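PDB 4ZGP: translation initiation factor eIF2 assembly protein from Schizosaccharomyces pombe, which acts as an ATP-dependent folding chaperone that binds the gamma subunit of eIF2 and lets it assemble with the alpha and beta subunits. Local coordinates for residues T25-Q28 with V29-C32; S274-E277 with S278-S281. All coordinates share one frame; numbering follows the deposited sequence.

Contact 1 (T25-Q28 with V29-C32); sequences TKNQ and VLHC
His31 sits one turn beyond Asn27 on the short helix 26-31, and the carbonyl O of Asn27 is met twice. It accepts a hydrogen bond from His31 N at 2.9 Å, and it also sits 3.0 Å above one face of the His31 ring, nearer its border than its middle. With CG set beside the backbone N (chi1 -66°), the ring folds back along the helix, and its ND1 bonds Asp240 rather than that carbonyl. Without the imidazole, as with an alanine here, Asp240 would probably lose this partner and the Asn27 carbonyl the ring beside it. Leu30 N bonds Lys26 O at 3.0 Å, while Leu30 CD1 lies beside Lys26 CG, so the aliphatic part of the lysine suits a site next to leucine. Val29 N closes the first turn on Thr25 O, 3.3 Å away; Val29 O in turn accepts from Trp118 NE1, whose residue binds ATP. At the helix start Lys26 N is taken by Asp164, Gln28 N by Thr25 OG1 at 3.1 Å, and Thr25 N by Gln28 OE1 at 2.8 Å. Threonine offers a short hydroxyl, glutamine a longer carbonyl arm, and this reciprocal pair is a capping box, with Thr25 as N-cap.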
ATOM      1  N   THR A  25      -6.732 -13.922  -8.819  1.00 31.68           N
ATOM      2  CA  THR A  25      -5.835 -14.454  -9.839  1.00 31.97           C
ATOM      3  C   THR A  25      -4.421 -13.903  -9.665  1.00 35.85           C
ATOM      4  O   THR A  25      -4.222 -12.841  -9.068  1.00 28.55           O
ATOM      5  CB  THR A  25      -6.310 -14.129 -11.256  1.00 37.18           C
ATOM      6  OG1 THR A  25      -6.190 -12.722 -11.479  1.00 33.21           O
ATOM      7  CG2 THR A  25      -7.765 -14.564 -11.466  1.00 37.81           C
ATOM      8  N   LYS A  26      -3.450 -14.639 -10.190  1.00 32.32           N
ATOM      9  CA  LYS A  26      -2.068 -14.186 -10.277  1.00 32.76           C
ATOM     10  C   LYS A  26      -1.949 -12.795 -10.904  1.00 29.82           C
ATOM     11  O   LYS A  26      -1.203 -11.950 -10.409  1.00 28.82           O
ATOM     12  CB  LYS A  26      -1.243 -15.190 -11.085  1.00 38.45           C
ATOM     13  CG  LYS A  26       0.151 -14.719 -11.422  1.00 37.88           C
ATOM     14  CD  LYS A  26       0.857 -15.694 -12.374  1.00 51.13           C
ATOM     15  CE  LYS A  26       0.181 -15.766 -13.738  1.00 48.16           C
ATOM     16  NZ  LYS A  26       0.925 -15.010 -14.790  1.00 56.54           N
ATOM     17  N   ASN A  27      -2.680 -12.551 -11.986  1.00 26.18           N
ATOM     18  CA  ASN A  27      -2.613 -11.248 -12.643  1.00 27.94           C
ATOM     19  C   ASN A  27      -3.115 -10.127 -11.729  1.00 28.49           C
ATOM     20  O   ASN A  27      -2.604  -9.010 -11.758  1.00 22.94           O
ATOM     21  CB  ASN A  27      -3.406 -11.249 -13.963  1.00 28.92           C
ATOM     22  CG  ASN A  27      -2.592 -11.816 -15.133  1.00 37.54           C
ATOM     23  OD1 ASN A  27      -1.390 -12.041 -15.006  1.00 33.76           O
ATOM     24  ND2 ASN A  27      -3.239 -12.032 -16.265  1.00 33.79           N
ATOM     25  N   GLN A  28      -4.124 -10.417 -10.922  1.00 26.64           N
ATOM     26  CA  GLN A  28      -4.638  -9.380 -10.025  1.00 25.84           C
ATOM     27  C   GLN A  28      -3.592  -8.953  -9.017  1.00 25.59           C
ATOM     28  O   GLN A  28      -3.509  -7.768  -8.666  1.00 26.48           O
ATOM     29  CB  GLN A  28      -5.873  -9.859  -9.287  1.00 27.85           C
ATOM     30  CG  GLN A  28      -7.152  -9.776 -10.089  1.00 27.64           C
ATOM     31  CD  GLN A  28      -8.278 -10.408  -9.305  1.00 39.88           C
ATOM     32  OE1 GLN A  28      -8.357 -11.632  -9.210  1.00 35.06           O
ATOM     33  NE2 GLN A  28      -9.111  -9.578  -8.674  1.00 34.21           N
ATOM     34  N   VAL A  29      -2.808  -9.921  -8.542  1.00 24.02           N
ATOM     35  CA  VAL A  29      -1.716  -9.639  -7.604  1.00 25.49           C
ATOM     36  C   VAL A  29      -0.576  -8.876  -8.301  1.00 23.04           C
ATOM     37  O   VAL A  29      -0.053  -7.879  -7.771  1.00 24.49           O
ATOM     38  CB  VAL A  29      -1.189 -10.958  -6.956  1.00 26.69           C
ATOM     39  CG1 VAL A  29       0.091 -10.717  -6.185  1.00 28.37           C
ATOM     40  CG2 VAL A  29      -2.256 -11.546  -6.040  1.00 26.41           C
ATOM     41  N   LEU A  30      -0.218  -9.319  -9.494  1.00 25.03           N
ATOM     42  CA  LEU A  30       0.818  -8.647 -10.281  1.00 26.74           C
ATOM     43  C   LEU A  30       0.464  -7.196 -10.610  1.00 26.56           C
ATOM     44  O   LEU A  30       1.348  -6.333 -10.635  1.00 21.65           O
ATOM     45  CB  LEU A  30       1.090  -9.404 -11.597  1.00 25.95           C
ATOM     46  CG  LEU A  30       1.861 -10.726 -11.523  1.00 29.24           C
ATOM     47  CD1 LEU A  30       1.889 -11.385 -12.900  1.00 31.21           C
ATOM     48  CD2 LEU A  30       3.275 -10.496 -11.000  1.00 26.87           C
ATOM     49  N   HIS A  31      -0.814  -6.925 -10.894  1.00 20.26           N
ATOM     50  CA  HIS A  31      -1.232  -5.577 -11.260  1.00 19.40           C
ATOM     51  C   HIS A  31      -1.125  -4.586 -10.099  1.00 19.03           C
ATOM     52  O   HIS A  31      -1.088  -3.371 -10.322  1.00 22.91           O
ATOM     53  CB  HIS A  31      -2.679  -5.584 -11.784  1.00 23.14           C
ATOM     54  CG  HIS A  31      -2.831  -6.325 -13.075  1.00 25.78           C
ATOM     55  ND1 HIS A  31      -4.041  -6.818 -13.516  1.00 29.98           N
ATOM     56  CD2 HIS A  31      -1.914  -6.693 -14.000  1.00 24.59           C
ATOM     57  CE1 HIS A  31      -3.867  -7.431 -14.676  1.00 25.89           C
ATOM     58  NE2 HIS A  31      -2.584  -7.371 -14.990  1.00 28.46           N
ATOM     59  N   CYS A  32      -1.098  -5.110  -8.877  1.00 20.80           N
ATOM     60  CA  CYS A  32      -1.053  -4.273  -7.683  1.00 22.42           C
ATOM     61  C   CYS A  32       0.359  -4.026  -7.171  1.00 21.85           C
ATOM     62  O   CYS A  32       0.521  -3.344  -6.151  1.00 20.11           O
ATOM     63  CB  CYS A  32      -1.893  -4.899  -6.556  1.00 24.05           C
ATOM     64  SG  CYS A  32      -3.652  -4.646  -6.881  1.00 26.24           S
TER

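Contact 2 (S274-E277 with S278-S281); sequences SELE and SMNS
Ser278 and Met279 turn back on Ser274, Glu275 and Leu276 at the C-terminal end of helix 273-278, where Met279 is the first residue to leave helical backbone angles. The side chain of Met279 can be followed along its length. Its CB rests 3.3 Å from Glu275 O, with Leu276 O also near; CG is farther from the Glu275 carbonyl. A bend at the thioether (chi3 -53°) then swings the methyl back to the helix, where CE comes near Glu275 O again and packs 3.7 Å from Leu276 CD2. A flexible, unbranched methionine suits this place, since it can lie alongside the leucine while its methyl returns to the last turn. Leucine suits the inner side, being buried against Phe197 and Phe271. The backbone bonds loosen here: Met279 N makes only weak ones, to Glu275 O and Leu276 O. Lys199 NZ supplies a further donor to Leu276 O and also bonds Met279 O, joining the helix end to strand 193-199. The Glu275 carboxylate has other partners: OE1 forms a salt bridge with Arg289 and OE2 accepts from Ser272 N. Serine fits position 278 because its short side chain, with OG between the backbone N and the carbonyl carbon (chi1 63°), can return to the preceding turn: Ser274 O is gripped from both faces of its carbonyl plane, by Ser278 OG and Ser278 N, each 3.2 Å from it.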
ATOM      1  N   SER A 274     -17.954 -10.026   3.513  1.00 33.16           N
ATOM      2  CA  SER A 274     -19.265 -10.575   3.201  1.00 38.31           C
ATOM      3  C   SER A 274     -20.119  -9.493   2.586  1.00 31.07           C
ATOM      4  O   SER A 274     -20.728  -9.697   1.542  1.00 35.53           O
ATOM      5  CB  SER A 274     -19.953 -11.150   4.451  1.00 37.16           C
ATOM      6  OG  SER A 274     -19.117 -12.091   5.092  1.00 48.86           O
ATOM      7  N   GLU A 275     -20.168  -8.317   3.203  1.00 29.78           N
ATOM      8  CA  GLU A 275     -21.011  -7.288   2.605  1.00 32.23           C
ATOM      9  C   GLU A 275     -20.379  -6.705   1.334  1.00 27.21           C
ATOM     10  O   GLU A 275     -21.090  -6.354   0.407  1.00 29.62           O
ATOM     11  CB  GLU A 275     -21.339  -6.182   3.615  1.00 38.55           C
ATOM     12  CG  GLU A 275     -20.175  -5.387   4.120  1.00 35.07           C
ATOM     13  CD  GLU A 275     -20.515  -4.602   5.384  1.00 40.47           C
ATOM     14  OE1 GLU A 275     -21.662  -4.112   5.503  1.00 44.60           O
ATOM     15  OE2 GLU A 275     -19.621  -4.480   6.252  1.00 37.35           O
ATOM     16  N   LEU A 276     -19.052  -6.626   1.271  1.00 29.67           N
ATOM     17  CA  LEU A 276     -18.413  -6.077   0.061  1.00 25.09           C
ATOM     18  C   LEU A 276     -18.659  -6.959  -1.154  1.00 25.02           C
ATOM     19  O   LEU A 276     -18.904  -6.473  -2.259  1.00 27.19           O
ATOM     20  CB  LEU A 276     -16.913  -5.907   0.280  1.00 26.12           C
ATOM     21  CG  LEU A 276     -16.520  -4.758   1.205  1.00 22.77           C
ATOM     22  CD1 LEU A 276     -15.029  -4.906   1.554  1.00 26.92           C
ATOM     23  CD2 LEU A 276     -16.837  -3.386   0.603  1.00 21.97           C
ATOM     24  N   GLU A 277     -18.594  -8.264  -0.924  1.00 30.69           N
ATOM     25  CA  GLU A 277     -18.835  -9.250  -1.967  1.00 33.30           C
ATOM     26  C   GLU A 277     -20.272  -9.228  -2.478  1.00 32.14           C
ATOM     27  O   GLU A 277     -20.516  -9.389  -3.668  1.00 32.23           O
ATOM     28  CB  GLU A 277     -18.495 -10.633  -1.437  1.00 36.89           C
ATOM     29  CG  GLU A 277     -18.570 -11.720  -2.462  1.00 46.13           C
ATOM     30  CD  GLU A 277     -18.081 -13.032  -1.900  1.00 60.46           C
ATOM     31  OE1 GLU A 277     -17.591 -13.042  -0.745  1.00 64.43           O
ATOM     32  OE2 GLU A 277     -18.184 -14.049  -2.607  1.00 65.27           O
ATOM     33  N   SER A 278     -21.223  -9.007  -1.579  1.00 30.60           N
ATOM     34  CA  SER A 278     -22.622  -9.052  -1.983  1.00 38.39           C
ATOM     35  C   SER A 278     -23.098  -7.690  -2.481  1.00 35.27           C
ATOM     36  O   SER A 278     -24.089  -7.594  -3.210  1.00 33.71           O
ATOM     37  CB  SER A 278     -23.496  -9.555  -0.827  1.00 35.98           C
ATOM     38  OG  SER A 278     -23.432  -8.673   0.275  1.00 45.97           O
ATOM     39  N   MET A 279     -22.354  -6.637  -2.143  1.00 31.93           N
ATOM     40  CA  MET A 279     -22.774  -5.288  -2.491  1.00 30.85           C
ATOM     41  C   MET A 279     -22.983  -5.115  -3.977  1.00 34.72           C
ATOM     42  O   MET A 279     -22.196  -5.591  -4.810  1.00 34.30           O
ATOM     43  CB  MET A 279     -21.760  -4.267  -1.996  1.00 36.65           C
ATOM     44  CG  MET A 279     -22.364  -2.951  -1.604  1.00 39.13           C
ATOM     45  SD  MET A 279     -21.133  -1.907  -0.783  1.00 40.89           S
ATOM     46  CE  MET A 279     -20.539  -2.996   0.496  1.00 31.52           C
ATOM     47  N   ASN A 280     -24.083  -4.446  -4.301  1.00 36.04           N
ATOM     48  CA  ASN A 280     -24.462  -4.189  -5.678  1.00 42.11           C
ATOM     49  C   ASN A 280     -23.641  -3.043  -6.264  1.00 39.85           C
ATOM     50  O   ASN A 280     -23.558  -1.975  -5.664  1.00 44.36           O
ATOM     51  CB  ASN A 280     -25.955  -3.873  -5.740  1.00 46.34           C
ATOM     52  CG  ASN A 280     -26.446  -3.646  -7.148  1.00 49.93           C
ATOM     53  OD1 ASN A 280     -25.785  -4.015  -8.121  1.00 55.35           O
ATOM     54  ND2 ASN A 280     -27.628  -3.045  -7.267  1.00 55.91           N
ATOM     55  N   SER A 281     -23.045  -3.248  -7.436  1.00 34.02           N
ATOM     56  CA  SER A 281     -22.183  -2.217  -8.010  1.00 38.95           C
ATOM     57  C   SER A 281     -22.976  -1.109  -8.704  1.00 47.68           C
ATOM     58  O   SER A 281     -22.440  -0.036  -8.985  1.00 40.82           O
ATOM     59  CB  SER A 281     -21.179  -2.840  -8.987  1.00 41.85           C
ATOM     60  OG  SER A 281     -21.832  -3.506 -10.057  1.00 48.36           O
TER

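Overall arrangement
Contact 1 comes first along the chain, on helix 26-31 near the N-terminus; contact 2 follows much later, where helix 273-278 runs into the loop before strand 287-289. Their centres lie 21 Å apart, and their nearest atoms, about 12 Å apart, do not touch. The mixed five-stranded sheet of this ATP-grasp protein relates them: Cys32 of contact 1 touches Ile259 and Pro261 of one of its two outermost strands, 253-261, whereas contact 2 lies against strand 193-199, in the middle. Contact 1 thus borders the nucleotide site, beside ATP-binding Trp118 and near Asn260, inferred to bind magnesium; contact 2 is a surface helix end joined to the sheet through Lys199.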